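Local coordinates for quinone oxidoreductase (PDB 3TQH), which binds NADPH and probably uses it to reduce quinones, as a member of the zeta-crystallin-like quinone oxidoreductase family, at residues I170-A184 against L192-H204. Numbering follows the deposited sequence.
Sequences IQLAKQKGTTVITTA and LKALGAEQCINYH. With NDP (NADPH dihydro-nicotinamide-adenine-dinucleotide phosphate), chain B.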
# COMPACT_ATOMS: atom_id res chain seq x y z
N ILE A 170 -7.36 -9.78 3.14
CA ILE A 170 -8.08 -11.04 3.11
C ILE A 170 -7.36 -12.13 3.90
O ILE A 170 -7.99 -12.86 4.67
CB ILE A 170 -8.28 -11.54 1.67
CG1 ILE A 170 -9.32 -10.67 0.95
CG2 ILE A 170 -8.70 -13.03 1.67
CD1 ILE A 170 -9.47 -10.98 -0.52
N GLN A 171 -6.06 -12.25 3.70
CA GLN A 171 -5.30 -13.29 4.39
C GLN A 171 -5.24 -13.00 5.88
O GLN A 171 -5.43 -13.90 6.70
CB GLN A 171 -3.89 -13.38 3.84
CG GLN A 171 -3.82 -13.84 2.42
CD GLN A 171 -2.42 -13.76 1.89
OE1 GLN A 171 -1.61 -14.65 2.14
NE2 GLN A 171 -2.11 -12.69 1.15
N LEU A 172 -4.97 -11.74 6.22
CA LEU A 172 -4.92 -11.32 7.61
C LEU A 172 -6.28 -11.48 8.30
O LEU A 172 -6.33 -11.91 9.45
CB LEU A 172 -4.41 -9.88 7.73
CG LEU A 172 -2.91 -9.71 7.43
CD1 LEU A 172 -2.53 -8.23 7.33
CD2 LEU A 172 -2.06 -10.43 8.47
N ALA A 173 -7.36 -11.17 7.60
CA ALA A 173 -8.72 -11.33 8.15
C ALA A 173 -9.07 -12.79 8.39
O ALA A 173 -9.73 -13.12 9.37
CB ALA A 173 -9.74 -10.69 7.23
N LYS A 174 -8.64 -13.67 7.49
CA LYS A 174 -8.84 -15.11 7.63
C LYS A 174 -8.09 -15.64 8.85
O LYS A 174 -8.63 -16.44 9.63
CB LYS A 174 -8.38 -15.84 6.37
CG LYS A 174 -8.52 -17.36 6.39
CD LYS A 174 -9.96 -17.81 6.17
CE LYS A 174 -10.08 -19.33 6.25
NZ LYS A 174 -11.50 -19.79 6.18
N GLN A 175 -6.86 -15.17 9.03
CA GLN A 175 -6.04 -15.55 10.19
C GLN A 175 -6.63 -15.05 11.52
O GLN A 175 -6.34 -15.62 12.57
CB GLN A 175 -4.60 -15.06 10.03
CG GLN A 175 -3.81 -15.78 8.94
CD GLN A 175 -2.47 -15.10 8.64
OE1 GLN A 175 -1.82 -14.55 9.53
NE2 GLN A 175 -2.07 -15.13 7.37
N LYS A 176 -7.43 -13.98 11.48
CA LYS A 176 -8.13 -13.50 12.68
C LYS A 176 -9.36 -14.34 13.01
O LYS A 176 -9.93 -14.21 14.09
CB LYS A 176 -8.56 -12.04 12.51
CG LYS A 176 -7.42 -11.04 12.42
CD LYS A 176 -6.94 -10.58 13.80
CE LYS A 176 -5.97 -9.38 13.67
NZ LYS A 176 -6.62 -8.15 13.12
N GLY A 177 -9.78 -15.20 12.08
CA GLY A 177 -10.92 -16.09 12.29
C GLY A 177 -12.24 -15.50 11.82
O GLY A 177 -13.29 -15.89 12.30
N THR A 178 -12.19 -14.57 10.88
CA THR A 178 -13.39 -13.90 10.40
C THR A 178 -13.91 -14.51 9.11
O THR A 178 -13.15 -15.12 8.35
CB THR A 178 -13.14 -12.40 10.18
OG1 THR A 178 -12.26 -12.20 9.07
CG2 THR A 178 -12.53 -11.78 11.43
N THR A 179 -15.21 -14.37 8.88
CA THR A 179 -15.83 -14.72 7.60
C THR A 179 -15.54 -13.57 6.64
O THR A 179 -15.92 -12.43 6.92
CB THR A 179 -17.34 -14.89 7.74
OG1 THR A 179 -17.61 -15.88 8.74
CG2 THR A 179 -17.97 -15.31 6.42
N VAL A 180 -14.86 -13.86 5.53
CA VAL A 180 -14.41 -12.83 4.60
C VAL A 180 -15.23 -12.86 3.31
O VAL A 180 -15.26 -13.87 2.61
CB VAL A 180 -12.91 -12.97 4.27
CG1 VAL A 180 -12.52 -12.07 3.09
CG2 VAL A 180 -12.07 -12.63 5.49
N ILE A 181 -15.91 -11.74 3.05
CA ILE A 181 -16.60 -11.49 1.79
C ILE A 181 -15.76 -10.48 1.04
O ILE A 181 -15.19 -9.57 1.66
CB ILE A 181 -18.02 -10.89 2.02
CG1 ILE A 181 -18.81 -11.71 3.04
CG2 ILE A 181 -18.78 -10.80 0.71
CD1 ILE A 181 -20.19 -11.12 3.38
N THR A 182 -15.67 -10.60 -0.27
CA THR A 182 -14.89 -9.63 -1.04
C THR A 182 -15.48 -9.40 -2.42
O THR A 182 -16.28 -10.20 -2.90
CB THR A 182 -13.42 -10.08 -1.19
OG1 THR A 182 -12.67 -9.03 -1.83
CG2 THR A 182 -13.30 -11.36 -2.02
N THR A 183 -15.08 -8.30 -3.04
CA THR A 183 -15.50 -7.98 -4.41
C THR A 183 -14.31 -8.03 -5.37
O THR A 183 -13.26 -7.46 -5.09
CB THR A 183 -16.18 -6.59 -4.49
OG1 THR A 183 -15.37 -5.61 -3.83
CG2 THR A 183 -17.55 -6.63 -3.83
N ALA A 184 -14.50 -8.72 -6.49
CA ALA A 184 -13.48 -8.81 -7.53
C ALA A 184 -14.07 -9.28 -8.86
O ALA A 184 -15.22 -9.73 -8.92
CB ALA A 184 -12.39 -9.74 -7.09
N LEU A 192 -8.83 -15.46 -4.97
CA LEU A 192 -9.24 -14.96 -3.65
C LEU A 192 -9.81 -16.06 -2.75
O LEU A 192 -9.61 -16.03 -1.54
CB LEU A 192 -10.24 -13.81 -3.81
CG LEU A 192 -9.66 -12.57 -4.49
CD1 LEU A 192 -10.74 -11.49 -4.67
CD2 LEU A 192 -8.46 -12.02 -3.71
N LYS A 193 -10.51 -17.02 -3.34
CA LYS A 193 -10.98 -18.19 -2.58
C LYS A 193 -9.79 -18.90 -1.95
O LYS A 193 -9.81 -19.20 -0.75
CB LYS A 193 -11.76 -19.15 -3.47
CG LYS A 193 -13.18 -18.68 -3.80
CD LYS A 193 -14.21 -19.17 -2.79
CE LYS A 193 -15.63 -18.82 -3.21
NZ LYS A 193 -16.64 -19.65 -2.50
N ALA A 194 -8.76 -19.13 -2.75
CA ALA A 194 -7.54 -19.80 -2.29
C ALA A 194 -6.80 -19.04 -1.18
O ALA A 194 -6.12 -19.66 -0.35
CB ALA A 194 -6.60 -20.06 -3.47
N LEU A 195 -6.94 -17.72 -1.14
CA LEU A 195 -6.33 -16.89 -0.08
C LEU A 195 -7.17 -16.83 1.20
O LEU A 195 -6.69 -16.35 2.22
CB LEU A 195 -6.07 -15.47 -0.57
CG LEU A 195 -5.01 -15.25 -1.65
CD1 LEU A 195 -4.76 -13.76 -1.80
CD2 LEU A 195 -3.72 -15.97 -1.35
N GLY A 196 -8.41 -17.31 1.15
CA GLY A 196 -9.26 -17.41 2.34
C GLY A 196 -10.63 -16.75 2.27
O GLY A 196 -11.39 -16.81 3.24
N ALA A 197 -10.97 -16.12 1.15
CA ALA A 197 -12.31 -15.55 1.00
C ALA A 197 -13.35 -16.67 1.00
O ALA A 197 -13.15 -17.70 0.37
CB ALA A 197 -12.40 -14.73 -0.29
N GLU A 198 -14.45 -16.46 1.72
CA GLU A 198 -15.56 -17.40 1.72
C GLU A 198 -16.51 -17.11 0.56
O GLU A 198 -17.08 -18.03 -0.02
CB GLU A 198 -16.34 -17.34 3.03
CG GLU A 198 -17.23 -18.55 3.26
CD GLU A 198 -18.43 -18.25 4.14
OE1 GLU A 198 -19.29 -17.45 3.71
OE2 GLU A 198 -18.52 -18.83 5.25
N GLN A 199 -16.70 -15.83 0.26
CA GLN A 199 -17.55 -15.39 -0.84
C GLN A 199 -16.83 -14.33 -1.66
O GLN A 199 -16.30 -13.36 -1.10
CB GLN A 199 -18.87 -14.82 -0.29
CG GLN A 199 -19.86 -14.36 -1.35
CD GLN A 199 -21.16 -13.83 -0.75
OE1 GLN A 199 -21.23 -13.56 0.44
NE2 GLN A 199 -22.18 -13.68 -1.58
N CYS A 200 -16.80 -14.53 -2.97
CA CYS A 200 -16.28 -13.53 -3.89
C CYS A 200 -17.40 -13.03 -4.79
O CYS A 200 -17.89 -13.76 -5.64
CB CYS A 200 -15.18 -14.13 -4.75
SG CYS A 200 -13.83 -14.71 -3.77
N ILE A 201 -17.79 -11.78 -4.59
CA ILE A 201 -18.89 -11.18 -5.35
C ILE A 201 -18.35 -10.58 -6.66
O ILE A 201 -17.43 -9.77 -6.64
CB ILE A 201 -19.59 -10.06 -4.55
CG1 ILE A 201 -20.08 -10.61 -3.20
CG2 ILE A 201 -20.75 -9.49 -5.35
CD1 ILE A 201 -20.64 -9.56 -2.28
N ASN A 202 -18.92 -11.01 -7.78
CA ASN A 202 -18.61 -10.42 -9.08
C ASN A 202 -19.35 -9.11 -9.21
O ASN A 202 -20.53 -9.09 -9.55
CB ASN A 202 -18.99 -11.37 -10.22
CG ASN A 202 -18.62 -10.81 -11.58
OD1 ASN A 202 -18.22 -9.65 -11.71
ND2 ASN A 202 -18.76 -11.63 -12.62
N TYR A 203 -18.64 -8.01 -8.94
CA TYR A 203 -19.27 -6.69 -8.85
C TYR A 203 -19.69 -6.08 -10.20
O TYR A 203 -20.38 -5.07 -10.22
CB TYR A 203 -18.39 -5.71 -8.07
CG TYR A 203 -17.11 -5.30 -8.75
CD1 TYR A 203 -17.02 -4.11 -9.47
CD2 TYR A 203 -15.97 -6.10 -8.67
CE1 TYR A 203 -15.84 -3.73 -10.10
CE2 TYR A 203 -14.79 -5.73 -9.29
CZ TYR A 203 -14.72 -4.55 -10.00
OH TYR A 203 -13.54 -4.20 -10.60
N HIS A 204 -19.27 -6.70 -11.30
CA HIS A 204 -19.74 -6.29 -12.64
C HIS A 204 -21.11 -6.85 -12.96
O HIS A 204 -21.83 -6.30 -13.79
CB HIS A 204 -18.77 -6.76 -13.73
CG HIS A 204 -17.37 -6.27 -13.55
ND1 HIS A 204 -17.07 -4.93 -13.40
CD2 HIS A 204 -16.19 -6.93 -13.50
CE1 HIS A 204 -15.76 -4.79 -13.26
NE2 HIS A 204 -15.21 -5.99 -13.33
PA NDP B . -4.73 -1.51 -6.17
O1A NDP B . -4.48 -0.75 -7.41
O2A NDP B . -3.65 -2.49 -5.91
O5B NDP B . -6.13 -2.30 -6.28
C5B NDP B . -6.48 -2.91 -7.51
C4B NDP B . -7.67 -3.83 -7.30
O4B NDP B . -8.85 -3.06 -7.22
C3B NDP B . -7.89 -4.83 -8.43
O3B NDP B . -7.54 -6.13 -7.99
C2B NDP B . -9.37 -4.72 -8.78
O2B NDP B . -10.02 -5.98 -8.79
C1B NDP B . -9.93 -3.85 -7.66
N9A NDP B . -11.04 -2.98 -8.06
C8A NDP B . -11.00 -1.95 -8.97
N7A NDP B . -12.22 -1.38 -9.02
C5A NDP B . -13.03 -2.02 -8.17
C6A NDP B . -14.37 -1.84 -7.85
N6A NDP B . -15.06 -0.88 -8.45
N1A NDP B . -14.97 -2.66 -6.92
C2A NDP B . -14.23 -3.66 -6.31
N3A NDP B . -12.89 -3.84 -6.62
C4A NDP B . -12.31 -3.03 -7.54
O3 NDP B . -4.93 -0.52 -4.92
PN NDP B . -4.39 -0.73 -3.42
O1N NDP B . -2.93 -0.50 -3.39
O2N NDP B . -4.94 -1.95 -2.80
O5D NDP B . -5.09 0.54 -2.71
C5D NDP B . -6.49 0.75 -2.78
C4D NDP B . -6.81 2.19 -2.40
O4D NDP B . -6.39 2.46 -1.08
C3D NDP B . -6.09 3.18 -3.32
O3D NDP B . -6.99 4.19 -3.71
C2D NDP B . -4.96 3.72 -2.47
O2D NDP B . -4.59 5.04 -2.83
C1D NDP B . -5.55 3.61 -1.06
N1N NDP B . -4.56 3.49 0.04
C2N NDP B . -4.69 4.34 1.11
C3N NDP B . -3.77 4.35 2.16
C7N NDP B . -3.93 5.28 3.33
O7N NDP B . -2.96 5.25 4.35
N7N NDP B . -4.97 6.12 3.37
C4N NDP B . -2.61 3.40 2.10
C5N NDP B . -2.53 2.50 0.91
C6N NDP B . -3.52 2.59 -0.07
P2B NDP B . -10.52 -6.64 -10.17
O1X NDP B . -10.90 -8.07 -9.89
O2X NDP B . -9.40 -6.62 -11.19
O3X NDP B . -11.72 -5.93 -10.74
O HOH W 1 -13.38 -16.62 5.12
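At the outer edge of the NADPH-binding Rossmann domain, strands 179-184 and 199-202 run parallel, joined through helix 186-195 in a beta-alpha-beta unit. Thr-182 sits at the middle of the pairing: its N gives a hydrogen bond to Gln-199 O (3.0 Å), and its O takes a straighter one from Ile-201 N (2.8 Å, 169° at the hydrogen). Ala-184 N to Ile-201 O continues the pattern. Toward the other end, Val-180 O accepts from Glu-198 N and, weakly, from Gln-199 N, while one water joins Val-180 N to Gly-196 O.

The helices pack over the sheet face that carries Thr-182 and Ala-184. The crossover helix sends Leu-192 down onto it, CD1 lying 3.4 Å from Ala-184 CB and also meeting Thr-182 CG2, while CD2 reaches Ile-170 CD1 of helix 164-175. Thr-182 OG1, anti to its own N (chi1 -174°), is turned instead to Ile-158 O of the next strand. Gly-196, ending helix 186-195 in a Schellman motif, lets the Lys-174 chain pass close, CD 3.4 Å from Gly-196 O.

Just after Asn-202, Tyr-203 sets a ring edge against Ala-184 (CE2 to C, 3.6 Å). One ring face covers the NADPH adenine, N1A lying 3.4 Å above the plane of the Tyr-203 ring, over its centre. Tyr-203 OH donates to O3X (2.5 Å) of the 2'-phosphate that NADH lacks, consistent with a site for NADPH.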